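Beta-lactamase Rm3 (Uncultured bacterium, PDB 5IQK) probably hydrolyses the amide bond of beta-lactam antibiotics with a pair of zinc ions, as a subclass B3 metallo-beta-lactamase. Local coordinates at residues 78-83 with 121-126; 114-119 with 154-159. All coordinates share one frame; numbering follows the deposited sequence.

Contact 1. Residues 78-83 with 121-126. With ZN (zinc ion), chain D; ZN (zinc ion), chain C.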
ATOM      1  N   GLY A  78      -4.693  -6.989  -3.049  1.00 18.73           N
ATOM      2  CA  GLY A  78      -4.245  -8.218  -3.681  1.00 17.41           C
ATOM      3  C   GLY A  78      -3.811  -8.152  -5.136  1.00 19.16           C
ATOM      4  O   GLY A  78      -3.518  -9.177  -5.746  1.00 20.64           O
ATOM      5  N   HIS A  79      -3.785  -6.961  -5.712  1.00 14.53           N
ATOM      6  CA  HIS A  79      -3.291  -6.838  -7.078  1.00 13.30           C
ATOM      7  C   HIS A  79      -1.820  -7.180  -7.170  1.00 16.13           C
ATOM      8  O   HIS A  79      -1.067  -6.946  -6.221  1.00 13.85           O
ATOM      9  CB  HIS A  79      -3.524  -5.436  -7.617  1.00 15.87           C
ATOM     10  CG  HIS A  79      -4.939  -5.171  -8.029  1.00 14.35           C
ATOM     11  ND1 HIS A  79      -5.462  -3.901  -8.068  1.00 16.68           N
ATOM     12  CD2 HIS A  79      -5.933  -6.004  -8.427  1.00 16.12           C
ATOM     13  CE1 HIS A  79      -6.715  -3.953  -8.489  1.00 14.71           C
ATOM     14  NE2 HIS A  79      -7.030  -5.219  -8.703  1.00 15.99           N
ATOM     15  N   ILE A  80      -1.423  -7.705  -8.326  1.00 15.23           N
ATOM     16  CA  ILE A  80      -0.056  -8.172  -8.551  1.00 17.75           C
ATOM     17  C   ILE A  80       1.014  -7.104  -8.294  1.00 15.41           C
ATOM     18  O   ILE A  80       2.143  -7.441  -7.932  1.00 17.53           O
ATOM     19  CB  ILE A  80       0.093  -8.734  -9.998  1.00 17.36           C
ATOM     20  CG1 ILE A  80       1.473  -9.368 -10.209  1.00 18.17           C
ATOM     21  CG2 ILE A  80      -0.184  -7.650 -11.047  1.00 19.08           C
ATOM     22  CD1 ILE A  80       1.547 -10.287 -11.432  1.00 21.29           C
ATOM     23  N   ASP A  81       0.689  -5.828  -8.472  1.00 16.30           N
ATOM     24  CA  ASP A  81       1.710  -4.795  -8.310  1.00 17.79           C
ATOM     25  C   ASP A  81       1.938  -4.404  -6.847  1.00 18.52           C
ATOM     26  O   ASP A  81       2.765  -3.528  -6.582  1.00 16.37           O
ATOM     27  CB  ASP A  81       1.371  -3.539  -9.133  1.00 19.63           C
ATOM     28  CG  ASP A  81      -0.012  -2.970  -8.811  1.00 20.54           C
ATOM     29  OD1 ASP A  81      -0.944  -3.779  -8.654  1.00 17.75           O
ATOM     30  OD2 ASP A  81      -0.168  -1.727  -8.723  1.00 16.71           O
ATOM     31  N   HIS A  82       1.220  -5.042  -5.912  1.00 17.57           N
ATOM     32  CA  HIS A  82       1.460  -4.847  -4.471  1.00 16.89           C
ATOM     33  C   HIS A  82       1.734  -6.182  -3.777  1.00 17.94           C
ATOM     34  O   HIS A  82       2.439  -6.250  -2.760  1.00 21.87           O
ATOM     35  CB  HIS A  82       0.257  -4.121  -3.831  1.00 18.33           C
ATOM     36  CG  HIS A  82      -0.087  -2.838  -4.523  1.00 19.91           C
ATOM     37  ND1 HIS A  82       0.566  -1.652  -4.257  1.00 20.92           N
ATOM     38  CD2 HIS A  82      -0.944  -2.574  -5.537  1.00 16.69           C
ATOM     39  CE1 HIS A  82       0.099  -0.706  -5.051  1.00 22.39           C
ATOM     40  NE2 HIS A  82      -0.821  -1.236  -5.839  1.00 17.50           N
ATOM     41  N   ALA A  83       1.187  -7.253  -4.337  1.00 19.94           N
ATOM     42  CA  ALA A  83       1.270  -8.563  -3.706  1.00 20.33           C
ATOM     43  C   ALA A  83       2.209  -9.521  -4.426  1.00 20.53           C
ATOM     44  O   ALA A  83       2.560 -10.565  -3.875  1.00 20.69           O
ATOM     45  CB  ALA A  83      -0.146  -9.191  -3.600  1.00 18.47           C
ATOM     46  N   ALA A 121      -7.841  -9.669 -16.079  1.00 17.30           N
ATOM     47  CA  ALA A 121      -7.062  -8.635 -16.754  1.00 16.55           C
ATOM     48  C   ALA A 121      -5.701  -8.399 -16.092  1.00 17.47           C
ATOM     49  O   ALA A 121      -5.047  -7.396 -16.364  1.00 17.18           O
ATOM     50  CB  ALA A 121      -7.849  -7.318 -16.804  1.00 19.52           C
ATOM     51  N   LEU A 122      -5.284  -9.332 -15.244  1.00 18.67           N
ATOM     52  CA  LEU A 122      -3.953  -9.274 -14.620  1.00 18.77           C
ATOM     53  C   LEU A 122      -3.312 -10.661 -14.631  1.00 18.94           C
ATOM     54  O   LEU A 122      -4.012 -11.673 -14.592  1.00 23.28           O
ATOM     55  CB  LEU A 122      -4.052  -8.725 -13.188  1.00 20.11           C
ATOM     56  CG  LEU A 122      -4.384  -7.234 -13.014  1.00 17.78           C
ATOM     57  CD1 LEU A 122      -4.605  -6.868 -11.553  1.00 22.26           C
ATOM     58  CD2 LEU A 122      -3.312  -6.353 -13.628  1.00 16.12           C
ATOM     59  N   PRO A 123      -1.973 -10.722 -14.680  1.00 22.28           N
ATOM     60  CA  PRO A 123      -1.306 -12.027 -14.657  1.00 25.41           C
ATOM     61  C   PRO A 123      -1.388 -12.697 -13.292  1.00 24.68           C
ATOM     62  O   PRO A 123      -1.587 -12.004 -12.289  1.00 22.98           O
ATOM     63  CB  PRO A 123       0.157 -11.690 -14.987  1.00 25.26           C
ATOM     64  CG  PRO A 123       0.162 -10.262 -15.475  1.00 25.87           C
ATOM     65  CD  PRO A 123      -1.017  -9.611 -14.816  1.00 22.44           C
ATOM     66  N   LYS A 124      -1.232 -14.018 -13.249  1.00 23.67           N
ATOM     67  CA  LYS A 124      -1.086 -14.718 -11.970  1.00 26.20           C
ATOM     68  C   LYS A 124       0.263 -14.341 -11.359  1.00 24.40           C
ATOM     69  O   LYS A 124       1.183 -13.958 -12.086  1.00 23.84           O
ATOM     70  CB  LYS A 124      -1.173 -16.233 -12.151  1.00 29.18           C
ATOM     71  CG  LYS A 124      -2.490 -16.713 -12.742  1.00 34.82           C
ATOM     72  CD  LYS A 124      -2.508 -18.218 -12.964  1.00 37.37           C
ATOM     73  CE  LYS A 124      -3.773 -18.639 -13.709  1.00 45.83           C
ATOM     74  NZ  LYS A 124      -4.023 -20.112 -13.672  1.00 47.57           N
ATOM     75  N   TYR A 125       0.385 -14.456 -10.039  1.00 24.37           N
ATOM     76  CA  TYR A 125       1.659 -14.201  -9.357  1.00 22.38           C
ATOM     77  C   TYR A 125       1.934 -15.284  -8.293  1.00 22.86           C
ATOM     78  O   TYR A 125       1.047 -16.089  -7.983  1.00 24.19           O
ATOM     79  CB  TYR A 125       1.671 -12.790  -8.740  1.00 20.57           C
ATOM     80  CG  TYR A 125       0.578 -12.489  -7.722  1.00 22.14           C
ATOM     81  CD1 TYR A 125       0.718 -12.866  -6.386  1.00 25.43           C
ATOM     82  CD2 TYR A 125      -0.552 -11.777  -8.086  1.00 20.37           C
ATOM     83  CE1 TYR A 125      -0.272 -12.573  -5.448  1.00 24.62           C
ATOM     84  CE2 TYR A 125      -1.556 -11.478  -7.162  1.00 19.82           C
ATOM     85  CZ  TYR A 125      -1.406 -11.875  -5.844  1.00 20.91           C
ATOM     86  OH  TYR A 125      -2.391 -11.572  -4.921  1.00 19.19           O
ATOM     87  N   PRO A 126       3.163 -15.325  -7.737  1.00 22.84           N
ATOM     88  CA  PRO A 126       3.467 -16.398  -6.781  1.00 25.61           C
ATOM     89  C   PRO A 126       2.569 -16.399  -5.546  1.00 23.30           C
ATOM     90  O   PRO A 126       2.456 -15.379  -4.870  1.00 25.92           O
ATOM     91  CB  PRO A 126       4.922 -16.111  -6.392  1.00 23.66           C
ATOM     92  CG  PRO A 126       5.485 -15.422  -7.585  1.00 26.84           C
ATOM     93  CD  PRO A 126       4.373 -14.551  -8.082  1.00 24.66           C
TER
HETATM   94 ZN    ZN D 402      -1.496  -0.714  -7.656  1.00 18.09          ZN
HETATM   95 ZN    ZN C 401      -4.646  -2.133  -7.423  1.00 17.40          ZN
HETATM   96  O   HOH W   1      -3.186  -1.626  -8.524  1.00 20.81           O
HETATM   97  O   HOH W   2       3.714 -13.094  -3.963  1.00 22.16           O
HETATM   98  O   HOH W   3      -3.627   0.216  -7.161  1.00 32.30           O
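The dinuclear zinc site is backed here by the 121-126 loop, where Tyr125 and Leu122 pack behind the metal-binding turn 78-83. Tyr125 OH donates a hydrogen bond to Gly78 O at 2.8 Å, the donor tilted 23° from the carbonyl plane. With CG lodged between its own N and carbonyl carbon (chi1 59°), the phenol is directed inward: Ala83 C lies over one ring face, Gly78 O at the edge. A tyrosine suits the place because its ring packs against Ile80 and Ala83 while its hydroxyl serves the buried Gly78 carbonyl. Ile80 slides past it in the opposite direction, CB 3.7 Å from Tyr125 CD2, and its CD1 reaches Pro123 CB at 4.1 Å. The sequence His77-Gly78-His79-Ile80-Asp81-His82 is the HxHxDH motif of the metallo-beta-lactamase fold. His79 occupies the N-cap position of helix 80-83, and its O takes the first-turn bonds from His82 N and Ala83 N. Its ring binds one zinc through ND1 at 2.0 Å, with Asp116 as partner of NE2; the Leu122 side chain crosses that of His79 at about a right angle, bringing Leu122 CD1 to 3.5 Å from His79 CD2. Asp81 OD2 and His82 NE2 each bind the second zinc at 2.0 Å, joined by His223.

Contact 2. Residues 114-119 with 154-159. With ZN (zinc ion), chain C.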
ATOM      1  N   PRO A 114     -13.599 -13.009  -9.086  1.00 20.89           N
ATOM      2  CA  PRO A 114     -14.563 -12.381  -9.993  1.00 20.53           C
ATOM      3  C   PRO A 114     -15.057 -11.021  -9.508  1.00 18.49           C
ATOM      4  O   PRO A 114     -15.508 -10.237 -10.340  1.00 19.23           O
ATOM      5  CB  PRO A 114     -15.713 -13.393 -10.026  1.00 24.39           C
ATOM      6  CG  PRO A 114     -15.090 -14.699  -9.673  1.00 23.08           C
ATOM      7  CD  PRO A 114     -14.021 -14.362  -8.675  1.00 25.12           C
ATOM      8  N   ASP A 115     -14.944 -10.729  -8.211  1.00 19.92           N
ATOM      9  CA  ASP A 115     -15.372  -9.428  -7.696  1.00 19.33           C
ATOM     10  C   ASP A 115     -14.329  -8.321  -7.868  1.00 17.50           C
ATOM     11  O   ASP A 115     -14.585  -7.169  -7.539  1.00 18.24           O
ATOM     12  CB  ASP A 115     -15.787  -9.531  -6.215  1.00 19.61           C
ATOM     13  CG  ASP A 115     -14.753 -10.233  -5.340  1.00 24.54           C
ATOM     14  OD1 ASP A 115     -13.821 -10.873  -5.874  1.00 24.44           O
ATOM     15  OD2 ASP A 115     -14.890 -10.146  -4.096  1.00 23.39           O
ATOM     16  N   ASP A 116     -13.169  -8.648  -8.425  1.00 16.12           N
ATOM     17  CA  ASP A 116     -12.135  -7.633  -8.610  1.00 18.47           C
ATOM     18  C   ASP A 116     -12.402  -6.846  -9.886  1.00 16.53           C
ATOM     19  O   ASP A 116     -12.731  -7.431 -10.929  1.00 14.94           O
ATOM     20  CB  ASP A 116     -10.757  -8.277  -8.657  1.00 13.85           C
ATOM     21  CG  ASP A 116      -9.636  -7.278  -8.427  1.00 16.09           C
ATOM     22  OD1 ASP A 116      -9.058  -7.296  -7.321  1.00 16.31           O
ATOM     23  OD2 ASP A 116      -9.335  -6.478  -9.347  1.00 17.15           O
ATOM     24  N   PRO A 117     -12.292  -5.514  -9.810  1.00 13.77           N
ATOM     25  CA  PRO A 117     -12.485  -4.716 -11.032  1.00 15.54           C
ATOM     26  C   PRO A 117     -11.497  -5.094 -12.142  1.00 15.92           C
ATOM     27  O   PRO A 117     -11.788  -4.817 -13.316  1.00 16.33           O
ATOM     28  CB  PRO A 117     -12.257  -3.278 -10.552  1.00 16.32           C
ATOM     29  CG  PRO A 117     -12.627  -3.319  -9.096  1.00 14.95           C
ATOM     30  CD  PRO A 117     -12.180  -4.673  -8.610  1.00 15.57           C
ATOM     31  N   GLN A 118     -10.386  -5.745 -11.796  1.00 15.15           N
ATOM     32  CA  GLN A 118      -9.425  -6.173 -12.811  1.00 14.09           C
ATOM     33  C   GLN A 118      -9.293  -7.694 -12.941  1.00 15.60           C
ATOM     34  O   GLN A 118      -8.293  -8.205 -13.463  1.00 16.47           O
ATOM     35  CB  GLN A 118      -8.067  -5.524 -12.540  1.00 13.82           C
ATOM     36  CG  GLN A 118      -8.172  -4.008 -12.543  1.00 15.96           C
ATOM     37  CD  GLN A 118      -6.844  -3.313 -12.328  1.00 15.00           C
ATOM     38  OE1 GLN A 118      -6.724  -2.451 -11.448  1.00 17.86           O
ATOM     39  NE2 GLN A 118      -5.854  -3.657 -13.140  1.00 11.67           N
ATOM     40  N   TYR A 119     -10.345  -8.412 -12.538  1.00 17.48           N
ATOM     41  CA  TYR A 119     -10.429  -9.855 -12.767  1.00 18.61           C
ATOM     42  C   TYR A 119     -10.262 -10.153 -14.256  1.00 17.26           C
ATOM     43  O   TYR A 119     -10.785  -9.408 -15.061  1.00 16.54           O
ATOM     44  CB  TYR A 119     -11.788 -10.388 -12.285  1.00 19.64           C
ATOM     45  CG  TYR A 119     -11.976 -11.865 -12.511  1.00 18.72           C
ATOM     46  CD1 TYR A 119     -12.869 -12.345 -13.485  1.00 20.73           C
ATOM     47  CD2 TYR A 119     -11.259 -12.790 -11.759  1.00 19.98           C
ATOM     48  CE1 TYR A 119     -13.042 -13.707 -13.676  1.00 23.52           C
ATOM     49  CE2 TYR A 119     -11.431 -14.144 -11.935  1.00 24.31           C
ATOM     50  CZ  TYR A 119     -12.314 -14.601 -12.904  1.00 25.86           C
ATOM     51  OH  TYR A 119     -12.472 -15.955 -13.080  1.00 29.70           O
ATOM     52  N   GLY A 154     -12.813  -0.699  -2.323  1.00 13.30           N
ATOM     53  CA  GLY A 154     -13.382   0.112  -3.383  1.00 16.61           C
ATOM     54  C   GLY A 154     -12.612  -0.089  -4.675  1.00 16.61           C
ATOM     55  O   GLY A 154     -13.168  -0.511  -5.688  1.00 18.38           O
ATOM     56  N   HIS A 155     -11.317   0.206  -4.637  1.00 15.13           N
ATOM     57  CA  HIS A 155     -10.429  -0.108  -5.747  1.00 17.07           C
ATOM     58  C   HIS A 155     -10.349  -1.626  -5.893  1.00 14.10           C
ATOM     59  O   HIS A 155     -10.251  -2.144  -7.011  1.00 14.33           O
ATOM     60  CB  HIS A 155      -9.048   0.533  -5.508  1.00 14.52           C
ATOM     61  CG  HIS A 155      -7.975   0.073  -6.442  1.00 16.66           C
ATOM     62  ND1 HIS A 155      -7.777   0.628  -7.690  1.00 18.89           N
ATOM     63  CD2 HIS A 155      -7.004  -0.863  -6.293  1.00 16.86           C
ATOM     64  CE1 HIS A 155      -6.750   0.036  -8.276  1.00 18.39           C
ATOM     65  NE2 HIS A 155      -6.252  -0.860  -7.441  1.00 21.81           N
ATOM     66  N   THR A 156     -10.394  -2.327  -4.758  1.00 14.89           N
ATOM     67  CA  THR A 156     -10.635  -3.780  -4.698  1.00 14.32           C
ATOM     68  C   THR A 156     -11.528  -4.039  -3.490  1.00 16.72           C
ATOM     69  O   THR A 156     -11.621  -3.182  -2.601  1.00 18.44           O
ATOM     70  CB  THR A 156      -9.346  -4.616  -4.548  1.00 14.45           C
ATOM     71  OG1 THR A 156      -8.763  -4.361  -3.267  1.00 15.32           O
ATOM     72  CG2 THR A 156      -8.334  -4.287  -5.634  1.00 16.27           C
ATOM     73  N   PRO A 157     -12.199  -5.202  -3.439  1.00 19.55           N
ATOM     74  CA  PRO A 157     -13.046  -5.488  -2.274  1.00 20.50           C
ATOM     75  C   PRO A 157     -12.248  -5.647  -1.007  1.00 19.04           C
ATOM     76  O   PRO A 157     -12.839  -5.591   0.078  1.00 21.26           O
ATOM     77  CB  PRO A 157     -13.723  -6.808  -2.638  1.00 18.31           C
ATOM     78  CG  PRO A 157     -13.747  -6.793  -4.121  1.00 18.54           C
ATOM     79  CD  PRO A 157     -12.452  -6.162  -4.533  1.00 18.41           C
ATOM     80  N   GLY A 158     -10.941  -5.863  -1.136  1.00 16.15           N
ATOM     81  CA  GLY A 158     -10.124  -6.189   0.029  1.00 16.39           C
ATOM     82  C   GLY A 158      -9.135  -5.140   0.500  1.00 17.97           C
ATOM     83  O   GLY A 158      -8.281  -5.435   1.338  1.00 20.18           O
ATOM     84  N   GLY A 159      -9.272  -3.914   0.005  1.00 17.53           N
ATOM     85  CA  GLY A 159      -8.320  -2.865   0.311  1.00 21.68           C
ATOM     86  C   GLY A 159      -8.134  -2.592   1.789  1.00 20.70           C
ATOM     87  O   GLY A 159      -9.107  -2.546   2.569  1.00 18.60           O
TER
HETATM   88 ZN    ZN C 401      -4.646  -2.133  -7.423  1.00 17.40          ZN
HETATM   89  O   HOH W   3      -3.627   0.216  -7.161  1.00 32.30           O
HETATM   90  O   HOH W   1      -3.186  -1.626  -8.524  1.00 20.81           O
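Pro117 and Pro157 meet where the 114-119 loop lies against the turn that carries the zinc ligand His155, in the loop between strands 145-151 and 160-168. This part is close-packed and has no hydrogen bond between the segments. Pro117 CG rests 3.4 Å from His155 O. The two proline rings meet through Pro117 CD and Pro157 CD at 4.3 Å. Rigid prolines suit both places: each occupies the second position of a type I turn, 116-119 or 156-159, where a phi near -60° is wanted. Asp116 and Thr156 run side by side and point the same way, with Asp116 OD1 3.5 Å from the methyl CG2 of Thr156. Asp115, only partly exposed, crosses Pro157 at a slant, Asp115 OD2 3.5 Å from Pro157 CG; the carboxylate meets only carbon of this segment. Asp115 O is buried against the same CG and has no polar partner.

The side near the metal is looser. Gln118 OE1 comes no closer than 4.0 Å to His155 CE1, with the amide and ring planes 86° apart, so the two are neighbours without a bond between them.

Asp116 is held from its own loop. CG lies opposite the backbone N (chi1 -163°), and OD2 turns back to accept from Gln118 N at 2.8 Å through its anti lone pair, forming an Asx turn. The same oxygen probably also accepts from His79. His155 binds zinc through NE2 at 2.0 Å, while its ND1 is hydrogen-bonded to Asn182 O, which fixes the ring's rotation. Asp116 is thus a second-shell residue, and its negative charge would be expected to make the His79 imidazole a stronger electron donor to the metal.

Contacts 1 and 2 interleave along the chain, their centres 12 Å apart, and converge on one zinc: the 78-83 segment supplies His79, the 154-159 segment His155, and His77 completes the protein ligands. The two nitrogens, His79 ND1 and His155 NE2, stand 3.2 Å apart on that metal. A probable hydrogen bond of 2.7 Å from His79 NE2 to Asp116 OD2 joins the contacts directly, while Thr156 CG2 packs 3.3 Å from His79 CE1. Segments 114-119 and 121-126 belong to one loop, which therefore touches His79 from both contacts. Of two waters shared by the contacts, water 1 bridges the zincs closely and water 3 at longer range, linking this site to the Asp81, His82 and His223 site.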